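Local structure of putative transcriptional regulator, IclR family (Arthrobacter aurescens, 3OBF) at residues Lys47-Leu52 / Pro142-Arg147; Asp74-Leu79 / Ala97-Leu102. The protein probably regulates transcription as a DNA-binding factor of the IclR family, this chain being its C-terminal domain, which belongs to the GAF-related group. All coordinates share one frame; numbering follows the deposited sequence.

Interaction 1: residues Lys47-Leu52 / Pro142-Arg147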
# COMPACT_ATOMS: atom_id res chain seq x y z
N LYS A 47 8.81 -15.93 5.58
CA LYS A 47 8.50 -15.85 4.16
C LYS A 47 8.90 -14.46 3.64
O LYS A 47 8.73 -13.45 4.35
CB LYS A 47 7.04 -16.23 3.89
CG LYS A 47 6.76 -17.75 4.06
CD LYS A 47 7.34 -18.56 2.87
CE LYS A 47 7.08 -20.07 2.98
NZ LYS A 47 8.13 -20.80 3.75
N HIS A 48 9.47 -14.43 2.44
CA HIS A 48 9.97 -13.22 1.83
C HIS A 48 8.77 -12.45 1.28
O HIS A 48 8.18 -12.83 0.27
CB HIS A 48 10.94 -13.56 0.69
CG HIS A 48 12.24 -14.17 1.14
ND1 HIS A 48 12.31 -15.21 2.05
CD2 HIS A 48 13.52 -13.91 0.77
CE1 HIS A 48 13.57 -15.55 2.24
NE2 HIS A 48 14.33 -14.78 1.48
N LEU A 49 8.39 -11.38 1.97
CA LEU A 49 7.19 -10.63 1.57
C LEU A 49 7.59 -9.47 0.68
O LEU A 49 8.72 -8.95 0.79
CB LEU A 49 6.39 -10.16 2.79
CG LEU A 49 5.92 -11.24 3.79
CD1 LEU A 49 5.38 -10.60 5.07
CD2 LEU A 49 4.88 -12.19 3.17
N ALA A 50 6.67 -9.07 -0.19
CA ALA A 50 6.89 -7.97 -1.15
C ALA A 50 8.28 -8.02 -1.79
O ALA A 50 9.01 -7.02 -1.76
CB ALA A 50 6.64 -6.58 -0.47
N PRO A 51 8.64 -9.18 -2.39
CA PRO A 51 9.96 -9.21 -3.04
C PRO A 51 9.91 -8.35 -4.32
O PRO A 51 8.83 -8.13 -4.86
CB PRO A 51 10.16 -10.71 -3.35
CG PRO A 51 8.76 -11.25 -3.56
CD PRO A 51 7.88 -10.44 -2.61
N LEU A 52 11.05 -7.82 -4.78
CA LEU A 52 11.10 -7.00 -5.98
C LEU A 52 10.30 -7.65 -7.13
O LEU A 52 10.42 -8.85 -7.37
CB LEU A 52 12.55 -6.81 -6.44
CG LEU A 52 13.32 -5.85 -5.52
CD1 LEU A 52 14.77 -5.76 -5.89
CD2 LEU A 52 12.65 -4.48 -5.59
N PRO A 142 4.61 -4.85 4.61
CA PRO A 142 4.00 -6.18 4.82
C PRO A 142 4.64 -6.88 6.03
O PRO A 142 5.80 -6.64 6.31
CB PRO A 142 4.35 -6.91 3.54
CG PRO A 142 5.78 -6.27 3.12
CD PRO A 142 5.83 -4.91 3.77
N ALA A 143 3.90 -7.72 6.74
CA ALA A 143 4.44 -8.43 7.91
C ALA A 143 3.69 -9.77 8.14
O ALA A 143 2.54 -9.92 7.69
CB ALA A 143 4.37 -7.54 9.15
N PRO A 144 4.33 -10.75 8.82
CA PRO A 144 3.54 -11.98 9.10
C PRO A 144 2.51 -11.75 10.20
O PRO A 144 2.82 -11.10 11.22
CB PRO A 144 4.59 -13.01 9.53
CG PRO A 144 5.90 -12.24 9.71
CD PRO A 144 5.78 -10.93 9.01
N LYS A 145 1.28 -12.24 9.97
CA LYS A 145 0.19 -12.04 10.92
C LYS A 145 0.51 -12.51 12.34
O LYS A 145 0.16 -11.83 13.29
CB LYS A 145 -1.14 -12.65 10.45
CG LYS A 145 -2.36 -12.14 11.26
CD LYS A 145 -3.66 -12.15 10.43
CE LYS A 145 -4.89 -11.99 11.31
NZ LYS A 145 -6.05 -12.84 10.83
N PHE A 146 1.20 -13.65 12.47
CA PHE A 146 1.46 -14.19 13.81
C PHE A 146 2.07 -13.18 14.80
O PHE A 146 1.76 -13.22 15.99
CB PHE A 146 2.27 -15.51 13.77
CG PHE A 146 3.71 -15.34 13.36
CD1 PHE A 146 4.67 -14.92 14.29
CD2 PHE A 146 4.11 -15.60 12.05
CE1 PHE A 146 6.01 -14.75 13.92
CE2 PHE A 146 5.45 -15.44 11.68
CZ PHE A 146 6.40 -15.01 12.61
N ARG A 147 2.90 -12.25 14.32
CA ARG A 147 3.60 -11.37 15.25
C ARG A 147 3.02 -9.98 15.32
O ARG A 147 3.53 -9.12 16.03
CB ARG A 147 5.13 -11.35 15.00
CG ARG A 147 5.59 -11.05 13.57
CD ARG A 147 7.11 -10.79 13.57
NE ARG A 147 7.59 -10.22 12.31
CZ ARG A 147 8.52 -10.78 11.54
NH1 ARG A 147 9.08 -11.94 11.91
NH2 ARG A 147 8.90 -10.19 10.40
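In the C-terminal, GAF-related domain of this IclR-family protein, Leu49 and Ala50, on the loop joining strands 34-40 and 55-56, pack against Pro142 and Pro144, in the last three residues of strand 135-144. No hydrogen bond crosses between the two segments, which meet by van der Waals packing alone, side chain on side chain and side chain on peptide. Pro142 turns its ring toward the loop: its CB lies 3.9 Å from Leu49 CB, while its CG meets Ala50 CB at 3.7 Å, so the rigid ring touches two successive residues. Ala50 has a left-handed backbone (phi 43°, psi 53°), a region that beta-branched residues avoid and that alanine tolerates, and its carbonyl O is hydrogen-bonded by Gln39 NE2.

Leu49 places CG beside its own backbone N (chi1 -57°) and carries CD1 onward along the strand. That methyl, Leu49 CD1, rests on the backbone of Ala143, 3.6 Å from Ala143 C, and the same CD1 reaches Pro144 CD at 4.0 Å. Leucine suits this place because one branched side chain can span all three strand residues. Ala143 directs its methyl away from the loop, while its backbone hydrogen-bonds Val122 on neighbouring strand 121-129; the prolines flanking it have no N-H to offer and present hydrocarbon instead. The chain then makes a 3-10 turn, and Arg147 folds back over Pro144. Its guanidinium is held by Glu22 and by the carbonyl O of His44, and Pro144 CG sits over the centre of one face, 3.5 Å above the guanidinium plane.

Interaction 2: residues Asp74-Leu79 / Ala97-Leu102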
# COMPACT_ATOMS: atom_id res chain seq x y z
N ASP A 74 -16.14 4.77 -10.80
CA ASP A 74 -16.62 3.91 -11.88
C ASP A 74 -15.53 3.02 -12.42
O ASP A 74 -15.80 1.89 -12.78
CB ASP A 74 -17.26 4.78 -12.97
CG ASP A 74 -18.12 5.89 -12.37
OD1 ASP A 74 -19.35 5.66 -12.17
OD2 ASP A 74 -17.55 6.98 -12.02
N ARG A 75 -14.31 3.52 -12.47
CA ARG A 75 -13.15 2.71 -12.82
C ARG A 75 -12.92 1.61 -11.77
O ARG A 75 -12.58 0.47 -12.11
CB ARG A 75 -11.90 3.61 -12.97
CG ARG A 75 -10.55 2.86 -13.28
CD ARG A 75 -10.58 1.97 -14.55
NE ARG A 75 -9.23 1.48 -14.84
CZ ARG A 75 -8.93 0.45 -15.63
NH1 ARG A 75 -9.91 -0.24 -16.20
NH2 ARG A 75 -7.65 0.07 -15.82
N VAL A 76 -13.09 1.94 -10.50
CA VAL A 76 -12.97 0.93 -9.46
C VAL A 76 -14.05 -0.15 -9.69
O VAL A 76 -13.75 -1.36 -9.70
CB VAL A 76 -12.98 1.55 -8.05
CG1 VAL A 76 -13.00 0.47 -6.97
CG2 VAL A 76 -11.76 2.48 -7.85
N ARG A 77 -15.28 0.29 -9.95
CA ARG A 77 -16.38 -0.64 -10.25
C ARG A 77 -16.06 -1.58 -11.42
O ARG A 77 -16.26 -2.80 -11.35
CB ARG A 77 -17.69 0.12 -10.54
CG ARG A 77 -18.33 0.76 -9.32
CD ARG A 77 -19.71 1.47 -9.63
NE ARG A 77 -20.05 2.34 -8.50
CZ ARG A 77 -20.10 3.68 -8.54
NH1 ARG A 77 -19.88 4.35 -9.68
NH2 ARG A 77 -20.38 4.37 -7.43
N GLN A 78 -15.57 -1.00 -12.50
CA GLN A 78 -15.22 -1.76 -13.67
C GLN A 78 -14.12 -2.79 -13.41
O GLN A 78 -14.23 -3.92 -13.85
CB GLN A 78 -14.85 -0.81 -14.80
CG GLN A 78 -16.04 0.07 -15.20
CD GLN A 78 -15.67 1.31 -15.99
OE1 GLN A 78 -14.50 1.71 -16.05
NE2 GLN A 78 -16.69 1.94 -16.60
N LEU A 79 -13.07 -2.39 -12.70
CA LEU A 79 -11.99 -3.29 -12.30
C LEU A 79 -12.48 -4.44 -11.42
O LEU A 79 -12.03 -5.58 -11.54
CB LEU A 79 -10.87 -2.52 -11.58
CG LEU A 79 -9.95 -1.70 -12.49
CD1 LEU A 79 -9.10 -0.75 -11.67
CD2 LEU A 79 -9.05 -2.63 -13.33
N ALA A 97 -19.28 -0.86 0.10
CA ALA A 97 -18.48 -0.95 1.32
C ALA A 97 -17.00 -0.76 0.99
O ALA A 97 -16.26 -0.06 1.71
CB ALA A 97 -18.70 -2.27 2.02
N TYR A 98 -16.56 -1.38 -0.12
CA TYR A 98 -15.15 -1.32 -0.52
C TYR A 98 -14.75 0.11 -0.86
O TYR A 98 -13.68 0.56 -0.49
CB TYR A 98 -14.84 -2.27 -1.68
CG TYR A 98 -13.38 -2.23 -2.07
CD1 TYR A 98 -12.42 -2.96 -1.35
CD2 TYR A 98 -12.95 -1.46 -3.14
CE1 TYR A 98 -11.08 -2.91 -1.71
CE2 TYR A 98 -11.61 -1.41 -3.51
CZ TYR A 98 -10.69 -2.13 -2.79
OH TYR A 98 -9.38 -2.08 -3.17
N LEU A 99 -15.64 0.81 -1.56
CA LEU A 99 -15.44 2.22 -1.91
C LEU A 99 -15.33 3.11 -0.67
O LEU A 99 -14.53 4.05 -0.67
CB LEU A 99 -16.57 2.73 -2.83
CG LEU A 99 -16.47 2.27 -4.30
CD1 LEU A 99 -17.75 2.60 -5.15
CD2 LEU A 99 -15.24 2.82 -4.99
N LEU A 100 -16.15 2.84 0.35
CA LEU A 100 -16.09 3.57 1.62
C LEU A 100 -14.79 3.25 2.32
O LEU A 100 -14.14 4.14 2.87
CB LEU A 100 -17.28 3.22 2.52
CG LEU A 100 -17.37 3.76 3.97
CD1 LEU A 100 -17.09 5.27 4.09
CD2 LEU A 100 -18.73 3.45 4.59
N ARG A 101 -14.39 1.98 2.26
CA ARG A 101 -13.13 1.54 2.85
C ARG A 101 -11.94 2.31 2.23
O ARG A 101 -10.97 2.63 2.91
CB ARG A 101 -13.00 0.03 2.69
CG ARG A 101 -12.03 -0.61 3.63
CD ARG A 101 -11.56 -1.95 3.04
NE ARG A 101 -10.40 -2.46 3.77
CZ ARG A 101 -10.41 -3.50 4.60
NH1 ARG A 101 -11.53 -4.19 4.81
NH2 ARG A 101 -9.29 -3.87 5.20
N LEU A 102 -12.05 2.62 0.94
CA LEU A 102 -11.06 3.43 0.25
C LEU A 102 -11.01 4.86 0.82
O LEU A 102 -9.94 5.33 1.23
CB LEU A 102 -11.33 3.44 -1.28
CG LEU A 102 -11.24 2.10 -2.02
CD1 LEU A 102 -11.26 2.34 -3.49
CD2 LEU A 102 -9.99 1.26 -1.60
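Leu99 and Val76 form the middle of a buried seam between helix 92-108 and helix 73-82, whose short segments run at 129° to each other with axes 11.2 Å apart at closest. From Leu99 CB the chain runs through CG to its fork; with CG opposite the carbonyl carbon (chi1 -76°), the fork is carried toward helix 73-82, and the two methyls make the contacts. The Leu99 and Val76 side chains pass in opposite directions, Leu99 CD2 lying 3.8 Å from Val76 CG1 and 4.0 Å from Val76 CB. On the other branch, Leu99 CD1 lies 3.9 Å from Arg77 NH2 of the crossing side chain, meeting the guanidinium obliquely. That group is bound at its edge, in plane, by Asp74 OD1, 2.9 Å from Arg77 NH1, and NH2 forms a salt bridge with Glu73; the guanidinium end of Arg77 thus rests against the leucine methyl while its charge stays paired. With an alanine here both methyls go, and a gap would probably open beside Val76 CG1 while the Arg77 guanidinium lost its apolar neighbour.

Compact Val76 fits between larger groups: its CG1 also meets the edge of the Tyr98 ring, 4.2 Å from Tyr98 CE2, and approaches Leu102 CD1. Tyr98 and Leu102 lean in turn on Gln65 of helix 62-69, Tyr98 OH is hydrogen-bonded to Ala59 O, and Arg101 ties helix 92-108 to strand 111-114 through the carbonyl O of Val112.

Overall arrangement
From the N terminus the chain passes through helix 3-20 and strands 24-29 and 34-40, then enters the loop holding 47-52. Its partner, 142-147, follows only after 89 intervening residues. In between come strand 55-56 and helix 62-69, then helix 73-82, which turns through a short linker to meet helix 92-108: interaction 2 closes this small loop of 17 residues. The chain returns to the sheet as strands 111-114, 121-129 and 135-144, and where strand 135-144 ends, interaction 1 closes the large loop, with the smaller one wholly within it. The contacts lie on opposite sides of the chain's centre, their centres 26 Å apart, one tying loop to sheet, the other helix to helix.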